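Local coordinates for hypothetical protein (Archaeoglobus fulgidus, PDB 2H6L) that is of unknown function but binds a zinc ion in a PPC-domain fold that assembles as a trimer, at residues F87-V92 against G102-S107; A49-Y54 against K64-P69. One frame throughout, in Å; residues are numbered along the deposited sequence.

Interaction 1: F87-V92 against G102-S107; sequences FCHIHV and GGHLFS. With ZN (zinc ion), chain D.
H89, H91 and H104 converge on one zinc ion from two antiparallel strands, 87-92 and 102-107. H89 NE2 and H91 NE2 each lie 2.2 Å from the zinc, while H104 uses its other ring nitrogen, ND1, at 2.1 Å; a fourth ligand comes from outside the two segments. H91 and H104 sit directly opposite each other as a non-hydrogen-bonded antiparallel pair, with both side chains on the same face. The H104 ring swings across toward the metal with CG anti to the backbone N (chi1 -178°), and its CE1 comes within 3.3 Å of H89 CD2. H104 meets H89 and H91 rim to rim, its plane at 71° to that of H91, and stacks on neither. The second ring nitrogens of H89 and H91 are held by a second subunit: H89 ND1 bonds to its E114 carboxylate and H91 ND1 to its I72 carbonyl.

The tight end is at V92 and G103, where V92 N reaches G103 O at 2.9 Å and G103 N returns to V92 O. On the face away from the zinc, L105 CD2 packs against both I90 CG2 and V92 CG1, its chain running alongside that of I90. L105 N also bonds to I90 O.

Beyond L105 the strands splay, and direct pairing gives way to a water that accepts from I90 N at 2.7 Å and donates to L105 O. F106 and S107 have left strand 87-92 altogether; they face V50 as a classic beta bulge, with the F106 ring against Y61 and K63. A His-X-His pair on one strand and a third histidine on its hairpin partner thus make up the zinc site of this PPC domain.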
loop_
_atom_site.group_PDB
_atom_site.type_symbol
_atom_site.label_atom_id
_atom_site.label_comp_id
_atom_site.label_asym_id
_atom_site.label_seq_id
_atom_site.Cartn_x
_atom_site.Cartn_y
_atom_site.Cartn_z
ATOM N N PHE A 87 8.722 16.634 -4.893
ATOM C CA PHE A 87 7.412 16.529 -5.521
ATOM C C PHE A 87 6.744 15.184 -5.220
ATOM O O PHE A 87 7.348 14.129 -5.404
ATOM C CB PHE A 87 7.563 16.701 -7.028
ATOM C CG PHE A 87 6.283 16.534 -7.782
ATOM C CD1 PHE A 87 5.314 17.529 -7.761
ATOM C CD2 PHE A 87 6.039 15.373 -8.508
ATOM C CE1 PHE A 87 4.119 17.374 -8.453
ATOM C CE2 PHE A 87 4.848 15.205 -9.202
ATOM C CZ PHE A 87 3.884 16.209 -9.176
ATOM N N CYS A 88 5.495 15.230 -4.761
ATOM C CA CYS A 88 4.752 14.017 -4.429
ATOM C C CYS A 88 3.892 13.502 -5.580
ATOM O O CYS A 88 3.200 14.271 -6.241
ATOM C CB CYS A 88 3.835 14.252 -3.218
ATOM S SG CYS A 88 4.652 14.589 -1.637
ATOM N N HIS A 89 3.953 12.192 -5.810
ATOM C CA HIS A 89 3.145 11.527 -6.821
ATOM C C HIS A 89 2.367 10.503 -6.011
ATOM O O HIS A 89 2.926 9.505 -5.566
ATOM C CB HIS A 89 4.003 10.793 -7.845
ATOM C CG HIS A 89 3.200 10.129 -8.920
ATOM N ND1 HIS A 89 3.763 9.316 -9.880
ATOM C CD2 HIS A 89 1.873 10.168 -9.189
ATOM C CE1 HIS A 89 2.817 8.882 -10.692
ATOM N NE2 HIS A 89 1.660 9.384 -10.297
ATOM N N ILE A 90 1.077 10.742 -5.829
ATOM C CA ILE A 90 0.266 9.849 -5.015
ATOM C C ILE A 90 -1.003 9.344 -5.672
ATOM O O ILE A 90 -1.712 10.093 -6.340
ATOM C CB ILE A 90 -0.152 10.554 -3.704
ATOM C CG1 ILE A 90 1.085 11.078 -2.982
ATOM C CG2 ILE A 90 -0.952 9.591 -2.819
ATOM C CD1 ILE A 90 0.771 12.087 -1.895
ATOM N N HIS A 91 -1.292 8.065 -5.464
ATOM C CA HIS A 91 -2.507 7.468 -5.986
ATOM C C HIS A 91 -3.324 7.035 -4.779
ATOM O O HIS A 91 -2.766 6.617 -3.763
ATOM C CB HIS A 91 -2.189 6.272 -6.889
ATOM C CG HIS A 91 -1.822 6.661 -8.290
ATOM N ND1 HIS A 91 -1.948 5.801 -9.361
ATOM C CD2 HIS A 91 -1.356 7.826 -8.798
ATOM C CE1 HIS A 91 -1.578 6.421 -10.468
ATOM N NE2 HIS A 91 -1.215 7.651 -10.153
ATOM N N VAL A 92 -4.642 7.149 -4.875
ATOM C CA VAL A 92 -5.488 6.773 -3.753
ATOM C C VAL A 92 -6.760 6.059 -4.128
ATOM O O VAL A 92 -7.176 6.023 -5.287
ATOM C CB VAL A 92 -5.940 8.006 -2.927
ATOM C CG1 VAL A 92 -4.747 8.688 -2.293
ATOM C CG2 VAL A 92 -6.721 8.972 -3.828
ATOM N N GLY A 102 -11.167 6.011 -7.170
ATOM C CA GLY A 102 -9.723 5.872 -7.153
ATOM C C GLY A 102 -9.038 6.628 -8.271
ATOM O O GLY A 102 -9.651 6.906 -9.302
ATOM N N GLY A 103 -7.770 6.966 -8.068
ATOM C CA GLY A 103 -7.034 7.669 -9.100
ATOM C C GLY A 103 -5.819 8.432 -8.630
ATOM O O GLY A 103 -5.324 8.240 -7.517
ATOM N N HIS A 104 -5.334 9.296 -9.516
ATOM C CA HIS A 104 -4.196 10.154 -9.245
ATOM C C HIS A 104 -4.745 11.201 -8.267
ATOM O O HIS A 104 -5.821 11.755 -8.488
ATOM C CB HIS A 104 -3.748 10.822 -10.552
ATOM C CG HIS A 104 -2.541 11.693 -10.412
ATOM N ND1 HIS A 104 -1.267 11.257 -10.702
ATOM C CD2 HIS A 104 -2.414 12.977 -9.995
ATOM C CE1 HIS A 104 -0.405 12.231 -10.466
ATOM N NE2 HIS A 104 -1.077 13.285 -10.035
ATOM N N LEU A 105 -4.018 11.461 -7.188
ATOM C CA LEU A 105 -4.468 12.428 -6.194
ATOM C C LEU A 105 -3.950 13.832 -6.479
ATOM O O LEU A 105 -2.753 14.030 -6.668
ATOM C CB LEU A 105 -4.010 11.992 -4.800
ATOM C CG LEU A 105 -4.341 12.937 -3.648
ATOM C CD1 LEU A 105 -5.853 12.993 -3.460
ATOM C CD2 LEU A 105 -3.657 12.443 -2.376
ATOM N N PHE A 106 -4.857 14.805 -6.500
ATOM C CA PHE A 106 -4.477 16.194 -6.745
ATOM C C PHE A 106 -4.545 16.979 -5.450
ATOM O O PHE A 106 -3.627 17.735 -5.123
ATOM C CB PHE A 106 -5.399 16.827 -7.789
ATOM C CG PHE A 106 -5.160 16.326 -9.185
ATOM C CD1 PHE A 106 -4.029 16.716 -9.892
ATOM C CD2 PHE A 106 -6.054 15.452 -9.786
ATOM C CE1 PHE A 106 -3.793 16.245 -11.179
ATOM C CE2 PHE A 106 -5.825 14.973 -11.075
ATOM C CZ PHE A 106 -4.695 15.369 -11.770
ATOM N N SER A 107 -5.638 16.801 -4.714
ATOM C CA SER A 107 -5.813 17.474 -3.428
ATOM C C SER A 107 -6.820 16.731 -2.561
ATOM O O SER A 107 -7.678 15.999 -3.060
ATOM C CB SER A 107 -6.305 18.908 -3.622
ATOM O OG SER A 107 -7.653 18.920 -4.073
HETATM ZN ZN ZN D . -0.348 9.380 -11.201
HETATM O O HOH W 1 -0.101 12.749 -7.294
#

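Interaction 2: A49-Y54 against K64-P69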
loop_
_atom_site.group_PDB
_atom_site.type_symbol
_atom_site.label_atom_id
_atom_site.label_comp_id
_atom_site.label_asym_id
_atom_site.label_seq_id
_atom_site.Cartn_x
_atom_site.Cartn_y
_atom_site.Cartn_z
ATOM N N ALA A 49 -12.035 15.856 -1.755
ATOM C CA ALA A 49 -10.844 15.578 -2.526
ATOM C C ALA A 49 -11.012 15.834 -4.005
ATOM O O ALA A 49 -12.121 16.030 -4.503
ATOM C CB ALA A 49 -10.431 14.121 -2.307
ATOM N N VAL A 50 -9.879 15.840 -4.697
ATOM C CA VAL A 50 -9.855 15.997 -6.138
ATOM C C VAL A 50 -8.908 14.925 -6.654
ATOM O O VAL A 50 -7.726 14.913 -6.319
ATOM C CB VAL A 50 -9.344 17.386 -6.577
ATOM C CG1 VAL A 50 -9.263 17.440 -8.106
ATOM C CG2 VAL A 50 -10.290 18.481 -6.070
ATOM N N ILE A 51 -9.445 14.007 -7.446
ATOM C CA ILE A 51 -8.657 12.923 -8.011
ATOM C C ILE A 51 -8.797 12.991 -9.524
ATOM O O ILE A 51 -9.415 13.912 -10.057
ATOM C CB ILE A 51 -9.167 11.546 -7.534
ATOM C CG1 ILE A 51 -10.602 11.326 -8.017
ATOM C CG2 ILE A 51 -9.102 11.462 -6.008
ATOM C CD1 ILE A 51 -11.118 9.922 -7.781
ATOM N N GLY A 52 -8.232 12.018 -10.222
ATOM C CA GLY A 52 -8.354 12.039 -11.665
ATOM C C GLY A 52 -7.686 10.868 -12.328
ATOM O O GLY A 52 -6.915 10.145 -11.700
ATOM N N TYR A 53 -7.996 10.662 -13.599
ATOM C CA TYR A 53 -7.380 9.574 -14.330
ATOM C C TYR A 53 -6.726 10.160 -15.574
ATOM O O TYR A 53 -7.141 11.211 -16.072
ATOM C CB TYR A 53 -8.414 8.501 -14.669
ATOM C CG TYR A 53 -9.513 8.928 -15.602
ATOM C CD1 TYR A 53 -9.317 8.928 -16.985
ATOM C CD2 TYR A 53 -10.768 9.288 -15.113
ATOM C CE1 TYR A 53 -10.347 9.269 -17.856
ATOM C CE2 TYR A 53 -11.804 9.633 -15.977
ATOM C CZ TYR A 53 -11.588 9.616 -17.351
ATOM O OH TYR A 53 -12.617 9.914 -18.211
ATOM N N TYR A 54 -5.692 9.491 -16.063
ATOM C CA TYR A 54 -4.959 9.970 -17.220
ATOM C C TYR A 54 -5.419 9.355 -18.542
ATOM O O TYR A 54 -5.362 8.137 -18.731
ATOM C CB TYR A 54 -3.474 9.689 -17.011
ATOM C CG TYR A 54 -2.561 10.409 -17.963
ATOM C CD1 TYR A 54 -2.449 11.801 -17.936
ATOM C CD2 TYR A 54 -1.793 9.699 -18.892
ATOM C CE1 TYR A 54 -1.591 12.472 -18.809
ATOM C CE2 TYR A 54 -0.930 10.359 -19.774
ATOM C CZ TYR A 54 -0.833 11.743 -19.727
ATOM O OH TYR A 54 0.027 12.391 -20.576
ATOM N N LYS A 64 -11.850 14.451 -11.133
ATOM C CA LYS A 64 -13.160 14.247 -10.545
ATOM C C LYS A 64 -13.163 14.902 -9.170
ATOM O O LYS A 64 -12.223 14.737 -8.388
ATOM C CB LYS A 64 -13.464 12.750 -10.410
ATOM C CG LYS A 64 -14.847 12.464 -9.848
ATOM C CD LYS A 64 -15.136 10.976 -9.755
ATOM C CE LYS A 64 -16.563 10.745 -9.297
ATOM N NZ LYS A 64 -17.510 11.543 -10.127
ATOM N N GLU A 65 -14.210 15.667 -8.893
ATOM C CA GLU A 65 -14.335 16.345 -7.613
ATOM C C GLU A 65 -15.237 15.529 -6.725
ATOM O O GLU A 65 -16.237 14.983 -7.180
ATOM C CB GLU A 65 -14.931 17.740 -7.796
ATOM C CG GLU A 65 -13.950 18.767 -8.322
ATOM C CD GLU A 65 -14.612 20.098 -8.609
ATOM O OE1 GLU A 65 -15.201 20.249 -9.702
ATOM O OE2 GLU A 65 -14.557 20.988 -7.731
ATOM N N LEU A 66 -14.864 15.442 -5.457
ATOM C CA LEU A 66 -15.634 14.702 -4.472
ATOM C C LEU A 66 -15.786 15.593 -3.253
ATOM O O LEU A 66 -14.826 15.808 -2.518
ATOM C CB LEU A 66 -14.899 13.424 -4.079
ATOM C CG LEU A 66 -14.753 12.355 -5.163
ATOM C CD1 LEU A 66 -13.694 11.358 -4.735
ATOM C CD2 LEU A 66 -16.099 11.664 -5.403
HETATM N N MSE A 67 -16.986 16.123 -3.053
HETATM C CA MSE A 67 -17.246 16.990 -1.917
HETATM C C MSE A 67 -18.100 16.276 -0.876
HETATM O O MSE A 67 -19.164 16.751 -0.469
HETATM C CB MSE A 67 -17.912 18.288 -2.385
HETATM C CG MSE A 67 -16.981 19.182 -3.208
HETATM SE SE MSE A 67 -17.792 20.816 -3.889
HETATM C CE MSE A 67 -17.764 21.877 -2.269
ATOM N N GLU A 68 -17.614 15.111 -0.465
ATOM C CA GLU A 68 -18.271 14.296 0.544
ATOM C C GLU A 68 -17.181 13.616 1.347
ATOM O O GLU A 68 -16.155 13.210 0.797
ATOM C CB GLU A 68 -19.164 13.216 -0.087
ATOM C CG GLU A 68 -19.629 12.157 0.929
ATOM C CD GLU A 68 -20.392 10.999 0.310
ATOM O OE1 GLU A 68 -19.924 10.456 -0.715
ATOM O OE2 GLU A 68 -21.450 10.618 0.861
ATOM N N PRO A 69 -17.377 13.498 2.664
ATOM C CA PRO A 69 -16.386 12.848 3.523
ATOM C C PRO A 69 -16.128 11.445 2.987
ATOM O O PRO A 69 -17.068 10.740 2.629
ATOM C CB PRO A 69 -17.078 12.828 4.878
ATOM C CG PRO A 69 -17.869 14.099 4.853
ATOM C CD PRO A 69 -18.469 14.079 3.465
#
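I51 and K64 lie side by side and point the same way from a hydrogen-bonded antiparallel pair. I51 CG1 sits between its own backbone N and carbonyl carbon (chi1 63°), which lays it beside K64 CB at 4.0 Å. From there I51 CD1 extends to L66 CD1, 4.2 Å away on the diagonal, and A49 adds its methyl to the same face. The lysine contributes its CB to this packing; the rest of its chain runs outward, bent only at its last torsion, and packs near D97 of a second subunit.

These residues belong to the beta hairpin of strands 45-55 and 60-66, which rests its I51 face on V92 and L94 of strand 85-96, with Y101 touching K64 and L66. Between 49-54 and 64-69 there are four backbone bonds, two for each hydrogen-bonded pair. The one from K64 N to I51 O is short, 2.7 Å, yet the donor stands 39° out of the carbonyl plane.

V50 and E65 point the other way. Their contact is loose, V50 CG2 lying 4.3 Å from E65 CG, and the glutamate is exposed. V50 CG1, anti to the backbone N (chi1 176°), comes instead within 4.0 Å of K64 O, and the valine side chain also touches F106 and S107.

How the interactions relate
From the N terminus, interaction 2 comes first: after strand 45-55 the chain turns back, and 64-69 returns against 49-54, closing a loop with nine residues between the segments. The chain then runs along strand 70-82 before interaction 1 closes the next hairpin, 87-92 with 102-107, again across nine residues. The two loops follow in series and neither nest nor cross. They are joined within the sheet, since strand 99-110 also pairs with strand 45-55: probable hydrogen bonds run from H104 N to G52 O (2.8 Å) and from V50 N to S107 O (2.7 Å). The outer hairpin is thereby tied to the zinc-binding one, and both reach the second subunit.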